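Local coordinates for structural protein VP1 (Trichodysplasia spinulosa-associated polyomavirus, PDB 4U62) that forms the pentameric capsomers of the polyomavirus outer capsid and probably binds sialic acid receptors on host cells, at residues I10-L15 with R274-R279. Sequence-based numbering, arbitrary orientation. Where two conformers were deposited one is given.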
loop_
_atom_site.group_PDB
_atom_site.type_symbol
_atom_site.label_atom_id
_atom_site.label_comp_id
_atom_site.label_asym_id
_atom_site.label_seq_id
_atom_site.Cartn_x
_atom_site.Cartn_y
_atom_site.Cartn_z
ATOM N N ILE A 10 -14.195 -36.035 10.246
ATOM C CA ILE A 10 -13.178 -37.070 10.096
ATOM C C ILE A 10 -12.159 -36.967 11.228
ATOM O O ILE A 10 -11.657 -35.875 11.507
ATOM C CB ILE A 10 -12.435 -36.908 8.757
ATOM C CG1 ILE A 10 -13.396 -37.140 7.584
ATOM C CG2 ILE A 10 -11.232 -37.845 8.675
ATOM C CD1 ILE A 10 -12.899 -36.520 6.307
ATOM N N GLU A 11 -11.821 -38.101 11.830
ATOM C CA GLU A 11 -10.805 -38.171 12.890
ATOM C C GLU A 11 -9.479 -38.523 12.234
ATOM O O GLU A 11 -9.309 -39.628 11.736
ATOM C CB GLU A 11 -11.157 -39.217 13.957
ATOM C CG GLU A 11 -10.085 -39.394 15.043
ATOM C CD GLU A 11 -10.385 -40.492 16.064
ATOM O OE1 GLU A 11 -9.574 -40.668 17.008
ATOM O OE2 GLU A 11 -11.416 -41.189 15.938
ATOM N N VAL A 12 -8.529 -37.597 12.298
ATOM C CA VAL A 12 -7.224 -37.808 11.638
ATOM C C VAL A 12 -6.250 -38.534 12.535
ATOM O O VAL A 12 -6.175 -38.309 13.754
ATOM C CB VAL A 12 -6.530 -36.520 11.100
ATOM C CG1 VAL A 12 -7.413 -35.831 10.076
ATOM C CG2 VAL A 12 -6.104 -35.597 12.234
ATOM N N LEU A 13 -5.504 -39.459 11.935
ATOM C CA LEU A 13 -4.498 -40.230 12.642
ATOM C C LEU A 13 -3.127 -39.864 12.053
ATOM O O LEU A 13 -2.912 -38.697 11.762
ATOM C CB LEU A 13 -4.820 -41.735 12.603
ATOM C CG LEU A 13 -6.187 -42.111 13.196
ATOM C CD1 LEU A 13 -6.467 -43.578 12.946
ATOM C CD2 LEU A 13 -6.250 -41.830 14.710
ATOM N N ASN A 14 -2.220 -40.824 11.888
ATOM C CA ASN A 14 -0.864 -40.505 11.491
ATOM C C ASN A 14 -0.687 -40.372 9.985
ATOM O O ASN A 14 -1.486 -40.872 9.203
ATOM C CB ASN A 14 0.120 -41.554 12.014
ATOM C CG ASN A 14 0.201 -41.578 13.543
ATOM O OD1 ASN A 14 -0.029 -40.573 14.218
ATOM N ND2 ASN A 14 0.520 -42.730 14.083
ATOM N N LEU A 15 0.392 -39.710 9.599
ATOM C CA LEU A 15 0.824 -39.700 8.204
ATOM C C LEU A 15 1.305 -41.077 7.755
ATOM O O LEU A 15 1.856 -41.847 8.547
ATOM C CB LEU A 15 1.947 -38.678 7.992
ATOM C CG LEU A 15 1.656 -37.240 8.419
ATOM C CD1 LEU A 15 2.857 -36.373 8.101
ATOM C CD2 LEU A 15 0.431 -36.720 7.699
ATOM N N ARG A 274 -0.332 -35.472 0.407
ATOM C CA ARG A 274 0.284 -36.579 1.117
ATOM C C ARG A 274 -0.774 -37.519 1.652
ATOM O O ARG A 274 -1.925 -37.116 1.833
ATOM C CB ARG A 274 1.144 -36.060 2.269
ATOM C CG ARG A 274 0.328 -35.457 3.405
ATOM C CD ARG A 274 1.232 -34.811 4.446
ATOM N NE ARG A 274 0.440 -34.098 5.437
ATOM C CZ ARG A 274 0.936 -33.222 6.321
ATOM N NH1 ARG A 274 2.240 -32.976 6.358
ATOM N NH2 ARG A 274 0.135 -32.636 7.182
ATOM N N LYS A 275 -0.391 -38.766 1.882
ATOM C CA LYS A 275 -1.343 -39.738 2.393
ATOM C C LYS A 275 -1.484 -39.576 3.891
ATOM O O LYS A 275 -0.476 -39.546 4.612
ATOM C CB LYS A 275 -0.904 -41.138 2.092
ATOM C CG LYS A 275 -0.929 -41.464 0.604
ATOM C CD LYS A 275 -0.529 -42.895 0.376
ATOM C CE LYS A 275 -0.522 -43.272 -1.105
ATOM N NZ LYS A 275 -0.058 -44.667 -1.305
ATOM N N ARG A 276 -2.729 -39.539 4.347
ATOM C CA ARG A 276 -3.061 -39.470 5.772
ATOM C C ARG A 276 -3.995 -40.610 6.166
ATOM O O ARG A 276 -5.002 -40.852 5.509
ATOM C CB ARG A 276 -3.747 -38.149 6.047
ATOM C CG ARG A 276 -4.375 -37.997 7.432
ATOM C CD ARG A 276 -3.325 -37.686 8.501
ATOM N NE ARG A 276 -2.949 -36.279 8.428
ATOM C CZ ARG A 276 -2.488 -35.564 9.453
ATOM N NH1 ARG A 276 -2.215 -34.280 9.283
ATOM N NH2 ARG A 276 -2.329 -36.135 10.631
ATOM N N THR A 277 -3.667 -41.273 7.259
ATOM C CA THR A 277 -4.533 -42.278 7.859
ATOM C C THR A 277 -5.627 -41.577 8.671
ATOM O O THR A 277 -5.364 -40.590 9.356
ATOM C CB THR A 277 -3.739 -43.246 8.751
ATOM O OG1 THR A 277 -2.677 -43.832 7.995
ATOM C CG2 THR A 277 -4.626 -44.340 9.320
ATOM N N VAL A 278 -6.866 -42.074 8.559
ATOM C CA VAL A 278 -8.024 -41.541 9.271
ATOM C C VAL A 278 -8.793 -42.707 9.892
ATOM O O VAL A 278 -8.672 -43.876 9.465
ATOM C CB VAL A 278 -8.965 -40.704 8.373
ATOM C CG1 VAL A 278 -8.208 -39.562 7.722
ATOM C CG2 VAL A 278 -9.631 -41.573 7.303
ATOM N N ARG A 279 -9.571 -42.403 10.935
ATOM C CA ARG A 279 -10.411 -43.393 11.558
ATOM C C ARG A 279 -11.547 -43.751 10.596
ATOM O O ARG A 279 -12.074 -42.890 9.901
ATOM C CB ARG A 279 -11.014 -42.840 12.863
ATOM C CG ARG A 279 -11.926 -43.776 13.645
ATOM C CD ARG A 279 -11.199 -44.999 14.170
ATOM N NE ARG A 279 -10.101 -44.640 15.070
ATOM C CZ ARG A 279 -8.974 -45.341 15.219
ATOM N NH1 ARG A 279 -8.752 -46.454 14.515
ATOM N NH2 ARG A 279 -8.049 -44.908 16.072
HETATM O O HOH W 1 -13.056 -40.510 10.856
HETATM O O HOH W 2 -0.368 -43.816 9.429
#
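Arg276 reaches across to Leu13 and donates an N-H from NH2 to the Leu13 carbonyl: Arg276 NH2 lies 2.9 Å from Leu13 O. The acceptor sits in the guanidinium plane, and the bond meets the carbonyl almost head-on (C=O...N 170°). Bends at chi2 and chi3, both 78°, turn the arginine back over the neighbouring strand. Its NE also forms a salt bridge with Glu91, which shares the same carboxylate oxygen with Arg274 NE.

Three backbone bonds join the strands. Arg279 N donates to Glu11 O, Leu13 N to Thr277 O at 2.8 Å, and Thr277 N to Asn14 O. The pairing slips by one residue between the bridges Val12-Val278 and Leu15-Arg276. The extra residue turns Leu13 O away from the regular ladder, and the Arg276 side chain takes it up. Two waters bridge the segments. One links Glu11 N with Arg279 O, and the other lies between Leu15 O and the Thr277 hydroxyl.

Where 274-279 ends, Glu11 and Arg279 run side by side. Their salt bridge is long, 3.8 Å from Glu11 OE2 to Arg279 NE, with the two planes 74° apart. Leu13 CD1 sits over one face of this guanidinium, toward its rim, 3.7 Å from Arg279 NH2.

Leu15 CD2 fits between two arginines, over the rim of a face of each guanidinium, 3.5 Å from both Arg274 NE and Arg276 NE. At the Glu11-Arg279 end, Ile10 CG2 packs on Val278 CG1 at 3.6 Å.

Strand 260-279 lies between strand 86-99 and residues 12-15, the start of strand 12-29. An antiparallel strand pair with a beta bulge brings together the two ends of the modelled chain in the jelly-roll beta-sandwich of polyomavirus VP1.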